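Local coordinates for protein UL37 (Suid herpesvirus 1, PDB 4K70) that is an inner tegument protein thought to help control viral trafficking, its N-terminal half, the part in this structure, binding calcium ions in the crystal, at residues A375-V380 and E424-H429; R142-V147 and L192-A197. All coordinates share one frame; numbering follows the deposited sequence.

Contact 1: A375-V380 and E424-H429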
loop_
_atom_site.group_PDB
_atom_site.type_symbol
_atom_site.label_atom_id
_atom_site.label_comp_id
_atom_site.label_asym_id
_atom_site.label_seq_id
_atom_site.Cartn_x
_atom_site.Cartn_y
_atom_site.Cartn_z
ATOM N N ALA A 375 9.481 16.232 -11.460
ATOM C CA ALA A 375 10.135 15.924 -10.195
ATOM C C ALA A 375 9.195 16.127 -9.014
ATOM O O ALA A 375 9.195 15.332 -8.067
ATOM C CB ALA A 375 11.407 16.751 -10.018
ATOM N N VAL A 376 8.379 17.175 -9.060
ATOM C CA VAL A 376 7.400 17.385 -7.983
ATOM C C VAL A 376 6.338 16.265 -7.921
ATOM O O VAL A 376 6.078 15.680 -6.865
ATOM C CB VAL A 376 6.693 18.741 -8.123
ATOM C CG1 VAL A 376 5.536 18.823 -7.158
ATOM C CG2 VAL A 376 7.679 19.893 -7.890
ATOM N N VAL A 377 5.706 15.978 -9.051
ATOM C CA VAL A 377 4.717 14.900 -9.086
ATOM C C VAL A 377 5.377 13.555 -8.739
ATOM O O VAL A 377 4.807 12.727 -8.016
ATOM C CB VAL A 377 4.042 14.833 -10.454
ATOM C CG1 VAL A 377 3.200 13.545 -10.580
ATOM C CG2 VAL A 377 3.177 16.069 -10.666
ATOM N N GLY A 378 6.594 13.360 -9.240
ATOM C CA GLY A 378 7.331 12.132 -9.022
ATOM C C GLY A 378 7.610 11.865 -7.550
ATOM O O GLY A 378 7.489 10.727 -7.079
ATOM N N GLY A 379 8.004 12.908 -6.823
ATOM C CA GLY A 379 8.312 12.762 -5.412
ATOM C C GLY A 379 7.068 12.358 -4.650
ATOM O O GLY A 379 7.113 11.573 -3.700
ATOM N N VAL A 380 5.939 12.906 -5.073
ATOM C CA VAL A 380 4.677 12.582 -4.430
ATOM C C VAL A 380 4.271 11.143 -4.768
ATOM O O VAL A 380 3.906 10.367 -3.884
ATOM C CB VAL A 380 3.586 13.585 -4.817
ATOM C CG1 VAL A 380 2.231 13.153 -4.241
ATOM C CG2 VAL A 380 3.973 14.992 -4.335
ATOM N N GLU A 424 -2.066 18.320 -7.296
ATOM C CA GLU A 424 -3.027 17.340 -6.816
ATOM C C GLU A 424 -3.836 16.760 -7.979
ATOM O O GLU A 424 -4.207 15.583 -7.973
ATOM C CB GLU A 424 -3.977 17.959 -5.791
ATOM C CG GLU A 424 -4.959 16.930 -5.222
ATOM C CD GLU A 424 -5.828 17.462 -4.094
ATOM O OE1 GLU A 424 -5.751 18.673 -3.787
ATOM O OE2 GLU A 424 -6.595 16.660 -3.520
ATOM N N HIS A 425 -4.101 17.585 -8.987
ATOM C CA HIS A 425 -4.930 17.140 -10.105
ATOM C C HIS A 425 -4.197 16.114 -10.938
ATOM O O HIS A 425 -4.817 15.225 -11.493
ATOM C CB HIS A 425 -5.371 18.331 -10.976
ATOM C CG HIS A 425 -6.443 19.162 -10.344
ATOM N ND1 HIS A 425 -7.011 20.251 -10.969
ATOM C CD2 HIS A 425 -7.044 19.065 -9.135
ATOM C CE1 HIS A 425 -7.929 20.779 -10.177
ATOM N NE2 HIS A 425 -7.965 20.081 -9.056
ATOM N N VAL A 426 -2.871 16.216 -11.018
ATOM C CA VAL A 426 -2.109 15.183 -11.720
ATOM C C VAL A 426 -1.960 13.934 -10.847
ATOM O O VAL A 426 -2.165 12.793 -11.306
ATOM C CB VAL A 426 -0.721 15.682 -12.156
ATOM C CG1 VAL A 426 0.082 14.545 -12.805
ATOM C CG2 VAL A 426 -0.865 16.857 -13.101
ATOM N N VAL A 427 -1.608 14.146 -9.586
ATOM C CA VAL A 427 -1.456 13.023 -8.655
ATOM C C VAL A 427 -2.734 12.189 -8.528
ATOM O O VAL A 427 -2.688 10.956 -8.545
ATOM C CB VAL A 427 -0.987 13.493 -7.265
ATOM C CG1 VAL A 427 -1.044 12.335 -6.265
ATOM C CG2 VAL A 427 0.432 14.082 -7.357
ATOM N N ARG A 428 -3.876 12.854 -8.395
ATOM C CA ARG A 428 -5.129 12.124 -8.255
ATOM C C ARG A 428 -5.466 11.278 -9.473
ATOM O O ARG A 428 -6.134 10.253 -9.350
ATOM C CB ARG A 428 -6.297 13.049 -7.894
ATOM C CG ARG A 428 -6.791 13.977 -9.001
ATOM C CD ARG A 428 -7.914 14.860 -8.463
ATOM N NE ARG A 428 -8.442 15.774 -9.475
ATOM C CZ ARG A 428 -9.315 16.742 -9.220
ATOM N NH1 ARG A 428 -9.756 16.933 -7.984
ATOM N NH2 ARG A 428 -9.743 17.523 -10.202
ATOM N N HIS A 429 -4.981 11.688 -10.639
ATOM C CA HIS A 429 -5.318 11.004 -11.877
ATOM C C HIS A 429 -4.760 9.581 -11.921
ATOM O O HIS A 429 -5.349 8.679 -12.518
ATOM C CB HIS A 429 -4.844 11.805 -13.101
ATOM C CG HIS A 429 -5.516 11.390 -14.378
ATOM N ND1 HIS A 429 -6.850 11.642 -14.624
ATOM C CD2 HIS A 429 -5.053 10.708 -15.451
ATOM C CE1 HIS A 429 -7.175 11.142 -15.806
ATOM N NE2 HIS A 429 -6.105 10.574 -16.331
#
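Val377 and Val380, one turn apart on helix 366-385, meet the neighbouring pair Val426 and Val427 of helix 422-431, and the meeting is made of aliphatic carbons, chiefly methyl groups. Val377 engages Val426 first: its CG1 lies 4.0 Å from Val426 CG1, and its CG2 is almost as near that same methyl, at 4.1 Å, so Val426 CG1 faces the fork of the other side chain. The two branches cross at about a right angle. One turn on, Val380 CG1 approaches both methyls of Val427, 3.7 Å from Val427 CG2 and 3.9 Å from Val427 CG1. In Val380 that methyl stands opposite the backbone N (chi1 174°), which carries it out toward the other helix.

This is helix-on-helix packing in an all-helical fold. The axes of the two segments come within 10.0 Å of each other and cross at -46°, and the valine side chains of both helices bridge the gap. Valine fits well here, because it is compact and its branching at CB gives a broad apolar tip with little freedom to move. Further apolar and aromatic groups pack against the patch: Trp324 and Val327 lie against Val377, Val401 and Leu405 against Val380, and Tyr398 against Val427.

Polar chemistry belongs to another side of helix 422-431. There the Arg428 guanidinium lies across the His425 ring, with NH2 3.2 Å above the ring plane toward its rim.

Contact 2: R142-V147 and L192-A197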
loop_
_atom_site.group_PDB
_atom_site.type_symbol
_atom_site.label_atom_id
_atom_site.label_comp_id
_atom_site.label_asym_id
_atom_site.label_seq_id
_atom_site.Cartn_x
_atom_site.Cartn_y
_atom_site.Cartn_z
ATOM N N ARG A 142 10.911 -11.535 -2.100
ATOM C CA ARG A 142 10.980 -11.288 -0.667
ATOM C C ARG A 142 12.049 -10.252 -0.396
ATOM O O ARG A 142 11.948 -9.459 0.546
ATOM C CB ARG A 142 11.292 -12.597 0.080
ATOM C CG ARG A 142 11.832 -12.426 1.502
ATOM C CD ARG A 142 12.132 -13.785 2.148
ATOM N NE ARG A 142 10.914 -14.566 2.370
ATOM C CZ ARG A 142 10.889 -15.838 2.771
ATOM N NH1 ARG A 142 12.017 -16.503 2.983
ATOM N NH2 ARG A 142 9.724 -16.450 2.947
ATOM N N SER A 143 13.066 -10.253 -1.251
ATOM C CA SER A 143 14.261 -9.458 -1.017
ATOM C C SER A 143 14.681 -8.694 -2.256
ATOM O O SER A 143 14.339 -9.069 -3.375
ATOM C CB SER A 143 15.410 -10.372 -0.598
ATOM O OG SER A 143 15.654 -11.350 -1.596
ATOM N N ALA A 144 15.448 -7.635 -2.047
ATOM C CA ALA A 144 16.024 -6.899 -3.161
ATOM C C ALA A 144 16.865 -7.857 -4.016
ATOM O O ALA A 144 16.842 -7.784 -5.244
ATOM C CB ALA A 144 16.859 -5.748 -2.643
ATOM N N ASP A 145 17.579 -8.773 -3.352
ATOM C CA ASP A 145 18.398 -9.770 -4.041
ATOM C C ASP A 145 17.538 -10.600 -5.000
ATOM O O ASP A 145 17.936 -10.858 -6.132
ATOM C CB ASP A 145 19.098 -10.707 -3.039
ATOM C CG ASP A 145 20.208 -10.021 -2.249
ATOM O OD1 ASP A 145 20.694 -8.964 -2.680
ATOM O OD2 ASP A 145 20.613 -10.554 -1.189
ATOM N N ASP A 146 16.364 -11.018 -4.537
ATOM C CA ASP A 146 15.441 -11.795 -5.364
ATOM C C ASP A 146 14.970 -11.021 -6.598
ATOM O O ASP A 146 14.925 -11.563 -7.701
ATOM C CB ASP A 146 14.208 -12.213 -4.555
ATOM C CG ASP A 146 14.466 -13.409 -3.647
ATOM O OD1 ASP A 146 15.350 -14.247 -3.961
ATOM O OD2 ASP A 146 13.760 -13.511 -2.617
ATOM N N VAL A 147 14.602 -9.757 -6.405
ATOM C CA VAL A 147 14.085 -8.947 -7.513
ATOM C C VAL A 147 15.146 -8.661 -8.563
ATOM O O VAL A 147 14.868 -8.654 -9.758
ATOM C CB VAL A 147 13.514 -7.613 -7.032
ATOM C CG1 VAL A 147 13.172 -6.732 -8.234
ATOM C CG2 VAL A 147 12.288 -7.845 -6.172
ATOM N N LEU A 192 8.632 -2.500 -7.141
ATOM C CA LEU A 192 8.361 -2.049 -8.511
ATOM C C LEU A 192 9.465 -1.124 -9.076
ATOM O O LEU A 192 10.012 -1.391 -10.145
ATOM C CB LEU A 192 6.972 -1.410 -8.608
ATOM C CG LEU A 192 6.619 -0.736 -9.943
ATOM C CD1 LEU A 192 6.667 -1.737 -11.087
ATOM C CD2 LEU A 192 5.258 -0.052 -9.851
ATOM N N PRO A 193 9.808 -0.047 -8.352
ATOM C CA PRO A 193 10.876 0.866 -8.799
ATOM C C PRO A 193 12.229 0.167 -8.950
ATOM O O PRO A 193 13.034 0.544 -9.803
ATOM C CB PRO A 193 10.979 1.879 -7.656
ATOM C CG PRO A 193 9.670 1.833 -6.973
ATOM C CD PRO A 193 9.113 0.450 -7.157
ATOM N N LEU A 194 12.486 -0.826 -8.103
ATOM C CA LEU A 194 13.708 -1.612 -8.207
ATOM C C LEU A 194 13.702 -2.436 -9.492
ATOM O O LEU A 194 14.674 -2.416 -10.243
ATOM C CB LEU A 194 13.891 -2.523 -6.972
ATOM C CG LEU A 194 14.969 -3.596 -7.106
ATOM C CD1 LEU A 194 16.317 -2.971 -7.409
ATOM C CD2 LEU A 194 15.055 -4.475 -5.843
ATOM N N ALA A 195 12.616 -3.174 -9.728
ATOM C CA ALA A 195 12.461 -3.955 -10.960
ATOM C C ALA A 195 12.571 -3.074 -12.214
ATOM O O ALA A 195 13.218 -3.442 -13.202
ATOM C CB ALA A 195 11.121 -4.692 -10.961
ATOM N N LEU A 196 11.920 -1.920 -12.178
ATOM C CA LEU A 196 12.002 -0.984 -13.305
ATOM C C LEU A 196 13.429 -0.493 -13.551
ATOM O O LEU A 196 13.859 -0.398 -14.699
ATOM C CB LEU A 196 11.043 0.190 -13.109
ATOM C CG LEU A 196 9.560 -0.191 -13.230
ATOM C CD1 LEU A 196 8.635 0.915 -12.741
ATOM C CD2 LEU A 196 9.223 -0.596 -14.656
ATOM N N ALA A 197 14.172 -0.188 -12.483
ATOM C CA ALA A 197 15.543 0.277 -12.668
ATOM C C ALA A 197 16.447 -0.837 -13.199
ATOM O O ALA A 197 17.328 -0.604 -14.034
ATOM C CB ALA A 197 16.107 0.869 -11.367
#
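Ser143 OG accepts a hydrogen bond from Asp146 N over 3.0 Å, with an N-H...O angle of 152°, and so starts the short helix whose Ala144 and Val147 press against Leu194. Ser143 is the N-cap: chi1 of 58° swings the hydroxyl back over the first turn, where a main-chain N-H has no carbonyl partner of its own. Serine is apt for the place, being short enough to reach that N-H. The two acids that follow it, Asp145 and Asp146, also suit a helix start, whose partial positive charge probably favours them; Asp145 OD1 is further held by Asn228 ND2.

Between the side chains the contact is apolar. Leu194 CD2 is the methyl that does most of the touching, 3.7 Å from the CA of Ala144 and equally near Val147 CB, so that it rests between consecutive turns of the small helix. This is plain helix-to-helix packing, joining the short helix 144-149 to helix 191-201 within the herpesvirus UL37 family region. Alanine suits position 144, since its small CB lets Leu194 CD2 come close to the main chain.

Val147 completes the grip, its side chain set at a slant to that of Leu194. Its CG1, held opposite the backbone N by a chi1 of 172°, comes 3.8 Å from Leu194 CG and 4.0 Å from Ala195 CB, lying over the junction of the two residues, where it also nears the backbone N of Ala195 at 3.9 Å. Ala195 presents only a methyl, which allows this approach. Phe222 and Phe223 of helix 208-223 cover Leu194 and Ala144 respectively, while Val153, a sodium ligand together with Arg199, lies against Ala195.

How the contacts relate
Contact 1 and contact 2 follow one another along the chain, contact 2 closing before contact 1 opens, and they remain separate: their centres are 23 Å apart and their nearest atoms about 9 Å. Each is a small, mostly buried apolar seam between helices. Contact 1 lies next to the calcium site formed by Arg383, Asp386 and Asp387: the side chain of Val380 is about 4 Å from that of Arg383 and about 10 Å from a bound calcium ion. Contact 2 is farther off, the side chains of Leu194 and Asp386 being about 12 Å apart. Neither seam supplies a ligand to that site. Contact 2 has a sodium ion nearer by, about 7 Å from the side chain of Ala195.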